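Local coordinates for purine-binding protein BAB2_0673 (Brucella melitensis biovar Abortus, PDB 3S99) that binds adenine and probably other purines such as guanine, and may serve an ABC-type system for their uptake, at residues W191-I205 and Q214-R228. Numbering follows the deposited sequence.
Sequences WFDPGKEADAAKALI and QHTDSTAAIQVAHDR. With ADE (adenine), chain T.
The adenine pocket of this two-domain, periplasmic-binding-protein-like fold draws one wall from W191, H215 and D217, which sit on the loops leading into two neighbouring helices. The indole of W191 lies over a face of the purine, with W191 CE3 3.2 Å from adenine C6, while D217 OD1 lies 2.7 Å from adenine N1. H215 CD2 meets the rim of the indole at CZ3, in the indole plane; the two ring planes stand at 51°, and H215 NE2 is hydrogen-bonded to E162, another pocket residue. D217 N donates to W191 O (2.8 Å).

Just behind this wall is buried E197, its CG anti to the carbonyl carbon (chi1 -72°) and the extended chain beyond carrying the carboxylate to the 216-218 loop. Its OE1 accepts from T216 OG1 and S218 OG, both out of the carboxylate plane, and from S218 N on its syn lone pair; OE2 takes D193 N on the anti one. One carboxylate thus ties together the loops carrying W191 and D217. A water bridges OE1 to A221 N. S218 OG also accepts from A220 N, an ST turn opening helix 220-227.

Farther from the ligand, helices 194-205 and 220-227 run at 35°, their axes 7.9 Å apart. Alanines line the close approach, A201 CB lying 3.7 Å from A221 CB, and V224 enters as a knob among A198, A201, K202 and I205, its CG1 3.7 Å from K202 CG.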
ATOM      1  N   TRP A 191       9.061   0.288  -7.449  1.00 19.90           N
ATOM      2  CA  TRP A 191       8.539   0.197  -6.112  1.00 19.30           C
ATOM      3  C   TRP A 191       9.642   0.326  -5.085  1.00 20.07           C
ATOM      4  O   TRP A 191       9.448   0.937  -4.048  1.00 19.10           O
ATOM      5  CB  TRP A 191       7.802  -1.116  -5.884  1.00 18.43           C
ATOM      6  CG  TRP A 191       6.571  -1.311  -6.761  1.00 18.54           C
ATOM      7  CD1 TRP A 191       6.467  -2.160  -7.845  1.00 17.20           C
ATOM      8  CD2 TRP A 191       5.275  -0.704  -6.603  1.00 16.23           C
ATOM      9  NE1 TRP A 191       5.202  -2.087  -8.368  1.00 19.13           N
ATOM     10  CE2 TRP A 191       4.448  -1.217  -7.633  1.00 16.83           C
ATOM     11  CE3 TRP A 191       4.735   0.245  -5.706  1.00 17.81           C
ATOM     12  CZ2 TRP A 191       3.116  -0.825  -7.789  1.00 17.03           C
ATOM     13  CZ3 TRP A 191       3.392   0.623  -5.855  1.00 15.33           C
ATOM     14  CH2 TRP A 191       2.610   0.104  -6.888  1.00 13.95           C
ATOM     15  N   PHE A 192      10.784  -0.297  -5.366  1.00 20.88           N
ATOM     16  CA  PHE A 192      11.872  -0.382  -4.425  1.00 22.00           C
ATOM     17  C   PHE A 192      13.146   0.066  -5.113  1.00 23.24           C
ATOM     18  O   PHE A 192      13.579  -0.570  -6.058  1.00 23.78           O
ATOM     19  CB  PHE A 192      12.025  -1.820  -3.901  1.00 21.60           C
ATOM     20  CG  PHE A 192      13.244  -2.016  -3.070  1.00 21.70           C
ATOM     21  CD1 PHE A 192      13.304  -1.489  -1.792  1.00 20.46           C
ATOM     22  CD2 PHE A 192      14.346  -2.714  -3.564  1.00 22.29           C
ATOM     23  CE1 PHE A 192      14.430  -1.654  -0.991  1.00 20.76           C
ATOM     24  CE2 PHE A 192      15.484  -2.858  -2.784  1.00 23.59           C
ATOM     25  CZ  PHE A 192      15.519  -2.337  -1.481  1.00 21.22           C
ATOM     26  N   ASP A 193      13.721   1.178  -4.662  1.00 24.28           N
ATOM     27  CA  ASP A 193      14.976   1.680  -5.215  1.00 25.98           C
ATOM     28  C   ASP A 193      15.495   2.687  -4.194  1.00 26.48           C
ATOM     29  O   ASP A 193      15.294   3.904  -4.338  1.00 25.56           O
ATOM     30  CB  ASP A 193      14.726   2.328  -6.576  1.00 27.43           C
ATOM     31  CG  ASP A 193      16.013   2.813  -7.263  1.00 29.93           C
ATOM     32  OD1 ASP A 193      17.078   2.919  -6.616  1.00 34.36           O
ATOM     33  OD2 ASP A 193      15.938   3.108  -8.473  1.00 31.92           O
ATOM     34  N   PRO A 194      16.100   2.173  -3.111  1.00 26.59           N
ATOM     35  CA  PRO A 194      16.443   3.069  -2.004  1.00 26.94           C
ATOM     36  C   PRO A 194      17.279   4.291  -2.415  1.00 26.78           C
ATOM     37  O   PRO A 194      17.110   5.346  -1.839  1.00 27.45           O
ATOM     38  CB  PRO A 194      17.207   2.158  -1.030  1.00 27.42           C
ATOM     39  CG  PRO A 194      16.677   0.777  -1.320  1.00 27.57           C
ATOM     40  CD  PRO A 194      16.359   0.757  -2.790  1.00 26.72           C
ATOM     41  N   GLY A 195      18.127   4.166  -3.418  1.00 27.59           N
ATOM     42  CA  GLY A 195      18.961   5.300  -3.884  1.00 28.71           C
ATOM     43  C   GLY A 195      18.103   6.442  -4.408  1.00 27.84           C
ATOM     44  O   GLY A 195      18.221   7.595  -3.954  1.00 27.76           O
ATOM     45  N   LYS A 196      17.204   6.110  -5.329  1.00 26.60           N
ATOM     46  CA  LYS A 196      16.302   7.086  -5.920  1.00 26.12           C
ATOM     47  C   LYS A 196      15.262   7.618  -4.929  1.00 25.84           C
ATOM     48  O   LYS A 196      14.869   8.795  -5.022  1.00 24.56           O
ATOM     49  CB  LYS A 196      15.620   6.509  -7.151  1.00 25.92           C
ATOM     50  N   GLU A 197      14.811   6.759  -3.995  1.00 24.69           N
ATOM     51  CA  GLU A 197      13.894   7.176  -2.931  1.00 23.94           C
ATOM     52  C   GLU A 197      14.531   8.279  -2.049  1.00 24.82           C
ATOM     53  O   GLU A 197      13.879   9.281  -1.708  1.00 24.10           O
ATOM     54  CB  GLU A 197      13.479   5.966  -2.068  1.00 22.94           C
ATOM     55  CG  GLU A 197      12.519   5.012  -2.764  1.00 23.34           C
ATOM     56  CD  GLU A 197      12.247   3.743  -1.979  1.00 24.33           C
ATOM     57  OE1 GLU A 197      11.660   3.853  -0.888  1.00 25.74           O
ATOM     58  OE2 GLU A 197      12.600   2.627  -2.458  1.00 25.36           O
ATOM     59  N   ALA A 198      15.801   8.067  -1.680  1.00 25.50           N
ATOM     60  CA  ALA A 198      16.574   9.030  -0.897  1.00 26.05           C
ATOM     61  C   ALA A 198      16.770  10.290  -1.709  1.00 26.72           C
ATOM     62  O   ALA A 198      16.501  11.391  -1.234  1.00 27.79           O
ATOM     63  CB  ALA A 198      17.975   8.419  -0.485  1.00 26.66           C
ATOM     64  N   ASP A 199      17.225  10.151  -2.945  1.00 27.82           N
ATOM     65  CA  ASP A 199      17.409  11.335  -3.795  1.00 29.25           C
ATOM     66  C   ASP A 199      16.119  12.142  -3.894  1.00 28.74           C
ATOM     67  O   ASP A 199      16.164  13.361  -3.830  1.00 28.86           O
ATOM     68  CB  ASP A 199      17.875  10.965  -5.195  1.00 30.64           C
ATOM     69  CG  ASP A 199      19.303  10.423  -5.214  1.00 32.61           C
ATOM     70  OD1 ASP A 199      20.062  10.701  -4.272  1.00 35.97           O
ATOM     71  OD2 ASP A 199      19.645   9.724  -6.169  1.00 33.27           O
ATOM     72  N   ALA A 200      14.980  11.466  -4.058  1.00 27.67           N
ATOM     73  CA  ALA A 200      13.701  12.176  -4.210  1.00 27.30           C
ATOM     74  C   ALA A 200      13.334  12.978  -2.958  1.00 26.65           C
ATOM     75  O   ALA A 200      12.911  14.120  -3.055  1.00 27.14           O
ATOM     76  CB  ALA A 200      12.573  11.196  -4.584  1.00 25.56           C
ATOM     77  N   ALA A 201      13.510  12.365  -1.786  1.00 25.65           N
ATOM     78  CA  ALA A 201      13.283  13.035  -0.520  1.00 24.61           C
ATOM     79  C   ALA A 201      14.168  14.288  -0.347  1.00 25.03           C
ATOM     80  O   ALA A 201      13.693  15.334   0.065  1.00 24.70           O
ATOM     81  CB  ALA A 201      13.498  12.047   0.646  1.00 23.49           C
ATOM     82  N   LYS A 202      15.448  14.178  -0.670  1.00 26.68           N
ATOM     83  CA  LYS A 202      16.361  15.294  -0.565  1.00 27.60           C
ATOM     84  C   LYS A 202      15.935  16.408  -1.522  1.00 28.21           C
ATOM     85  O   LYS A 202      15.887  17.573  -1.145  1.00 28.29           O
ATOM     86  CB  LYS A 202      17.788  14.857  -0.867  1.00 29.76           C
ATOM     87  CG  LYS A 202      18.368  13.847   0.139  1.00 31.98           C
ATOM     88  CD  LYS A 202      19.787  13.403  -0.277  1.00 35.98           C
ATOM     89  CE  LYS A 202      20.345  12.254   0.574  1.00 36.38           C
ATOM     90  NZ  LYS A 202      21.761  11.902   0.209  1.00 36.98           N
ATOM     91  N   ALA A 203      15.609  16.060  -2.759  1.00 28.37           N
ATOM     92  CA  ALA A 203      15.156  17.065  -3.708  1.00 29.02           C
ATOM     93  C   ALA A 203      13.864  17.734  -3.221  1.00 28.29           C
ATOM     94  O   ALA A 203      13.720  18.936  -3.345  1.00 28.70           O
ATOM     95  CB  ALA A 203      14.952  16.458  -5.071  1.00 29.66           C
ATOM     96  N   LEU A 204      12.928  16.971  -2.660  1.00 27.03           N
ATOM     97  CA  LEU A 204      11.659  17.581  -2.194  1.00 26.49           C
ATOM     98  C   LEU A 204      11.869  18.494  -0.986  1.00 27.31           C
ATOM     99  O   LEU A 204      11.292  19.570  -0.922  1.00 27.73           O
ATOM    100  CB  LEU A 204      10.604  16.510  -1.900  1.00 24.52           C
ATOM    101  CG  LEU A 204      10.124  15.765  -3.136  1.00 23.83           C
ATOM    102  CD1 LEU A 204       9.370  14.472  -2.717  1.00 22.03           C
ATOM    103  CD2 LEU A 204       9.258  16.692  -3.980  1.00 23.34           C
ATOM    104  N   ILE A 205      12.689  18.063  -0.031  1.00 28.77           N
ATOM    105  CA  ILE A 205      13.011  18.885   1.141  1.00 29.94           C
ATOM    106  C   ILE A 205      13.815  20.117   0.727  1.00 31.96           C
ATOM    107  O   ILE A 205      13.575  21.199   1.247  1.00 32.36           O
ATOM    108  CB  ILE A 205      13.768  18.067   2.230  1.00 30.14           C
ATOM    109  CG1 ILE A 205      12.857  16.950   2.783  1.00 27.90           C
ATOM    110  CG2 ILE A 205      14.192  18.945   3.372  1.00 31.09           C
ATOM    111  CD1 ILE A 205      13.616  15.704   3.231  1.00 27.07           C
ATOM    112  N   GLN A 214       5.239   8.775   0.859  1.00 15.96           N
ATOM    113  CA  GLN A 214       5.692   7.938  -0.274  1.00 16.73           C
ATOM    114  C   GLN A 214       4.763   6.799  -0.636  1.00 15.68           C
ATOM    115  O   GLN A 214       3.980   6.348   0.193  1.00 15.49           O
ATOM    116  CB  GLN A 214       7.061   7.336   0.029  1.00 17.26           C
ATOM    117  CG  GLN A 214       6.983   6.169   1.004  1.00 17.42           C
ATOM    118  CD  GLN A 214       8.313   5.779   1.542  1.00 19.65           C
ATOM    119  OE1 GLN A 214       9.065   6.628   2.055  1.00 21.40           O
ATOM    120  NE2 GLN A 214       8.620   4.483   1.469  1.00 18.39           N
ATOM    121  N   HIS A 215       4.882   6.327  -1.882  1.00 15.68           N
ATOM    122  CA  HIS A 215       4.323   5.032  -2.280  1.00 15.90           C
ATOM    123  C   HIS A 215       5.391   4.062  -2.792  1.00 16.50           C
ATOM    124  O   HIS A 215       5.107   3.141  -3.566  1.00 16.37           O
ATOM    125  CB  HIS A 215       3.247   5.233  -3.329  1.00 15.90           C
ATOM    126  CG  HIS A 215       2.183   4.180  -3.322  1.00 17.14           C
ATOM    127  ND1 HIS A 215       0.834   4.491  -3.329  1.00 17.17           N
ATOM    128  CD2 HIS A 215       2.259   2.826  -3.378  1.00 17.20           C
ATOM    129  CE1 HIS A 215       0.130   3.370  -3.358  1.00 15.21           C
ATOM    130  NE2 HIS A 215       0.967   2.346  -3.413  1.00 15.57           N
ATOM    131  N   THR A 216       6.627   4.275  -2.348  1.00 16.93           N
ATOM    132  CA  THR A 216       7.719   3.324  -2.558  1.00 16.45           C
ATOM    133  C   THR A 216       7.909   2.489  -1.277  1.00 16.45           C
ATOM    134  O   THR A 216       7.262   2.745  -0.240  1.00 15.89           O
ATOM    135  CB  THR A 216       8.984   4.084  -2.918  1.00 18.21           C
ATOM    136  OG1 THR A 216       9.290   5.023  -1.861  1.00 16.95           O
ATOM    137  CG2 THR A 216       8.791   4.816  -4.292  1.00 17.11           C
ATOM    138  N   ASP A 217       8.785   1.493  -1.349  1.00 16.60           N
ATOM    139  CA  ASP A 217       8.791   0.356  -0.410  1.00 16.73           C
ATOM    140  C   ASP A 217       9.711   0.486   0.796  1.00 17.51           C
ATOM    141  O   ASP A 217       9.567  -0.259   1.766  1.00 16.44           O
ATOM    142  CB  ASP A 217       9.160  -0.924  -1.187  1.00 16.92           C
ATOM    143  CG  ASP A 217       8.053  -1.374  -2.160  1.00 17.97           C
ATOM    144  OD1 ASP A 217       6.965  -0.720  -2.174  1.00 19.65           O
ATOM    145  OD2 ASP A 217       8.258  -2.410  -2.882  1.00 19.34           O
ATOM    146  N   SER A 218      10.668   1.414   0.748  1.00 18.61           N
ATOM    147  CA  SER A 218      11.764   1.367   1.710  1.00 20.06           C
ATOM    148  C   SER A 218      11.715   2.492   2.728  1.00 19.80           C
ATOM    149  O   SER A 218      10.961   3.457   2.579  1.00 20.56           O
ATOM    150  CB  SER A 218      13.138   1.390   1.004  1.00 20.87           C
ATOM    151  OG  SER A 218      13.551   2.720   0.801  1.00 20.81           O
ATOM    152  N   THR A 219      12.551   2.358   3.743  1.00 20.49           N
ATOM    153  CA  THR A 219      12.764   3.420   4.741  1.00 21.67           C
ATOM    154  C   THR A 219      13.742   4.528   4.313  1.00 22.28           C
ATOM    155  O   THR A 219      14.081   5.371   5.147  1.00 21.62           O
ATOM    156  CB  THR A 219      13.348   2.859   6.030  1.00 22.36           C
ATOM    157  OG1 THR A 219      14.462   2.032   5.691  1.00 22.63           O
ATOM    158  CG2 THR A 219      12.319   2.043   6.783  1.00 21.33           C
ATOM    159  N   ALA A 220      14.222   4.517   3.060  1.00 22.28           N
ATOM    160  CA  ALA A 220      15.246   5.513   2.631  1.00 23.23           C
ATOM    161  C   ALA A 220      14.771   6.963   2.822  1.00 22.76           C
ATOM    162  O   ALA A 220      15.472   7.775   3.434  1.00 23.89           O
ATOM    163  CB  ALA A 220      15.663   5.287   1.203  1.00 23.82           C
ATOM    164  N   ALA A 221      13.576   7.285   2.339  1.00 21.55           N
ATOM    165  CA  ALA A 221      13.075   8.676   2.417  1.00 21.14           C
ATOM    166  C   ALA A 221      12.801   9.133   3.840  1.00 21.47           C
ATOM    167  O   ALA A 221      13.114  10.276   4.180  1.00 21.34           O
ATOM    168  CB  ALA A 221      11.843   8.891   1.549  1.00 20.09           C
ATOM    169  N   ILE A 222      12.245   8.257   4.679  1.00 20.99           N
ATOM    170  CA  ILE A 222      11.920   8.664   6.043  1.00 21.74           C
ATOM    171  C   ILE A 222      13.141   8.936   6.895  1.00 22.97           C
ATOM    172  O   ILE A 222      13.087   9.787   7.767  1.00 23.70           O
ATOM    173  CB  ILE A 222      10.970   7.659   6.784  1.00 21.08           C
ATOM    174  CG1 ILE A 222      10.181   8.413   7.866  1.00 21.18           C
ATOM    175  CG2 ILE A 222      11.728   6.459   7.332  1.00 21.53           C
ATOM    176  CD1 ILE A 222       9.075   7.629   8.542  1.00 18.51           C
ATOM    177  N   GLN A 223      14.239   8.226   6.642  1.00 24.60           N
ATOM    178  CA  GLN A 223      15.495   8.515   7.330  1.00 26.37           C
ATOM    179  C   GLN A 223      16.054   9.836   6.835  1.00 26.25           C
ATOM    180  O   GLN A 223      16.592  10.598   7.632  1.00 27.75           O
ATOM    181  CB  GLN A 223      16.537   7.397   7.131  1.00 27.63           C
ATOM    182  CG  GLN A 223      16.188   6.078   7.853  1.00 29.96           C
ATOM    183  CD  GLN A 223      17.256   4.999   7.674  1.00 33.32           C
ATOM    184  OE1 GLN A 223      17.097   4.073   6.871  1.00 36.84           O
ATOM    185  NE2 GLN A 223      18.341   5.118   8.415  1.00 33.08           N
ATOM    186  N   VAL A 224      15.955  10.110   5.532  1.00 25.06           N
ATOM    187  CA  VAL A 224      16.402  11.419   5.026  1.00 24.85           C
ATOM    188  C   VAL A 224      15.600  12.520   5.715  1.00 25.54           C
ATOM    189  O   VAL A 224      16.169  13.495   6.235  1.00 24.71           O
ATOM    190  CB  VAL A 224      16.216  11.564   3.512  1.00 24.40           C
ATOM    191  CG1 VAL A 224      16.381  13.018   3.111  1.00 24.49           C
ATOM    192  CG2 VAL A 224      17.211  10.633   2.724  1.00 25.09           C
ATOM    193  N   ALA A 225      14.272  12.363   5.719  1.00 24.25           N
ATOM    194  CA  ALA A 225      13.405  13.336   6.376  1.00 25.19           C
ATOM    195  C   ALA A 225      13.810  13.484   7.847  1.00 27.15           C
ATOM    196  O   ALA A 225      13.937  14.595   8.345  1.00 28.25           O
ATOM    197  CB  ALA A 225      11.928  12.932   6.245  1.00 23.29           C
ATOM    198  N   HIS A 226      14.049  12.371   8.530  1.00 28.99           N
ATOM    199  CA  HIS A 226      14.408  12.443   9.940  1.00 31.10           C
ATOM    200  C   HIS A 226      15.733  13.182  10.088  1.00 32.88           C
ATOM    201  O   HIS A 226      15.832  14.087  10.902  1.00 32.72           O
ATOM    202  CB  HIS A 226      14.532  11.057  10.577  1.00 31.58           C
ATOM    203  CG  HIS A 226      14.964  11.101  12.009  1.00 34.21           C
ATOM    204  ND1 HIS A 226      16.222  10.718  12.422  1.00 37.99           N
ATOM    205  CD2 HIS A 226      14.322  11.538  13.119  1.00 36.84           C
ATOM    206  CE1 HIS A 226      16.326  10.887  13.729  1.00 39.87           C
ATOM    207  NE2 HIS A 226      15.190  11.394  14.177  1.00 38.50           N
ATOM    208  N   ASP A 227      16.726  12.791   9.289  1.00 34.39           N
ATOM    209  CA  ASP A 227      18.026  13.503   9.218  1.00 36.60           C
ATOM    210  C   ASP A 227      17.862  15.015   9.032  1.00 36.40           C
ATOM    211  O   ASP A 227      18.639  15.780   9.600  1.00 37.70           O
ATOM    212  CB  ASP A 227      18.916  12.946   8.083  1.00 37.49           C
ATOM    213  CG  ASP A 227      19.521  11.576   8.407  1.00 40.84           C
ATOM    214  OD1 ASP A 227      19.491  11.169   9.599  1.00 45.21           O
ATOM    215  OD2 ASP A 227      20.045  10.906   7.466  1.00 45.58           O
ATOM    216  N   ARG A 228      16.853  15.452   8.270  1.00 34.95           N
ATOM    217  CA  ARG A 228      16.575  16.898   8.107  1.00 35.31           C
ATOM    218  C   ARG A 228      15.532  17.498   9.088  1.00 33.81           C
ATOM    219  O   ARG A 228      15.155  18.665   8.955  1.00 33.21           O
ATOM    220  CB  ARG A 228      16.170  17.229   6.655  1.00 35.14           C
ATOM    221  CG  ARG A 228      17.017  16.555   5.519  1.00 38.92           C
ATOM    222  CD  ARG A 228      18.390  17.173   5.278  1.00 43.56           C
ATOM    223  NE  ARG A 228      18.888  16.967   3.897  1.00 47.79           N
ATOM    224  CZ  ARG A 228      19.658  15.950   3.463  1.00 49.52           C
ATOM    225  NH1 ARG A 228      20.045  15.916   2.198  1.00 49.72           N
ATOM    226  NH2 ARG A 228      20.053  14.965   4.263  1.00 50.84           N
TER
HETATM  227  N9  ADE T 400       2.228  -3.869  -5.547  1.00 15.21           N
HETATM  228  C8  ADE T 400       1.127  -3.124  -5.184  1.00 17.36           C
HETATM  229  N7  ADE T 400       1.368  -2.168  -4.320  1.00 17.16           N
HETATM  230  C5  ADE T 400       2.746  -2.340  -4.142  1.00 17.93           C
HETATM  231  C6  ADE T 400       3.605  -1.630  -3.349  1.00 19.18           C
HETATM  232  N6  ADE T 400       3.072  -0.647  -2.608  1.00 15.52           N
HETATM  233  N1  ADE T 400       4.928  -1.995  -3.342  1.00 18.08           N
HETATM  234  C2  ADE T 400       5.326  -3.013  -4.125  1.00 19.72           C
HETATM  235  N3  ADE T 400       4.587  -3.770  -4.936  1.00 18.95           N
HETATM  236  C4  ADE T 400       3.299  -3.358  -4.879  1.00 16.70           C
HETATM  237  O   HOH W   1      11.656   5.866   0.742  1.00 27.05           O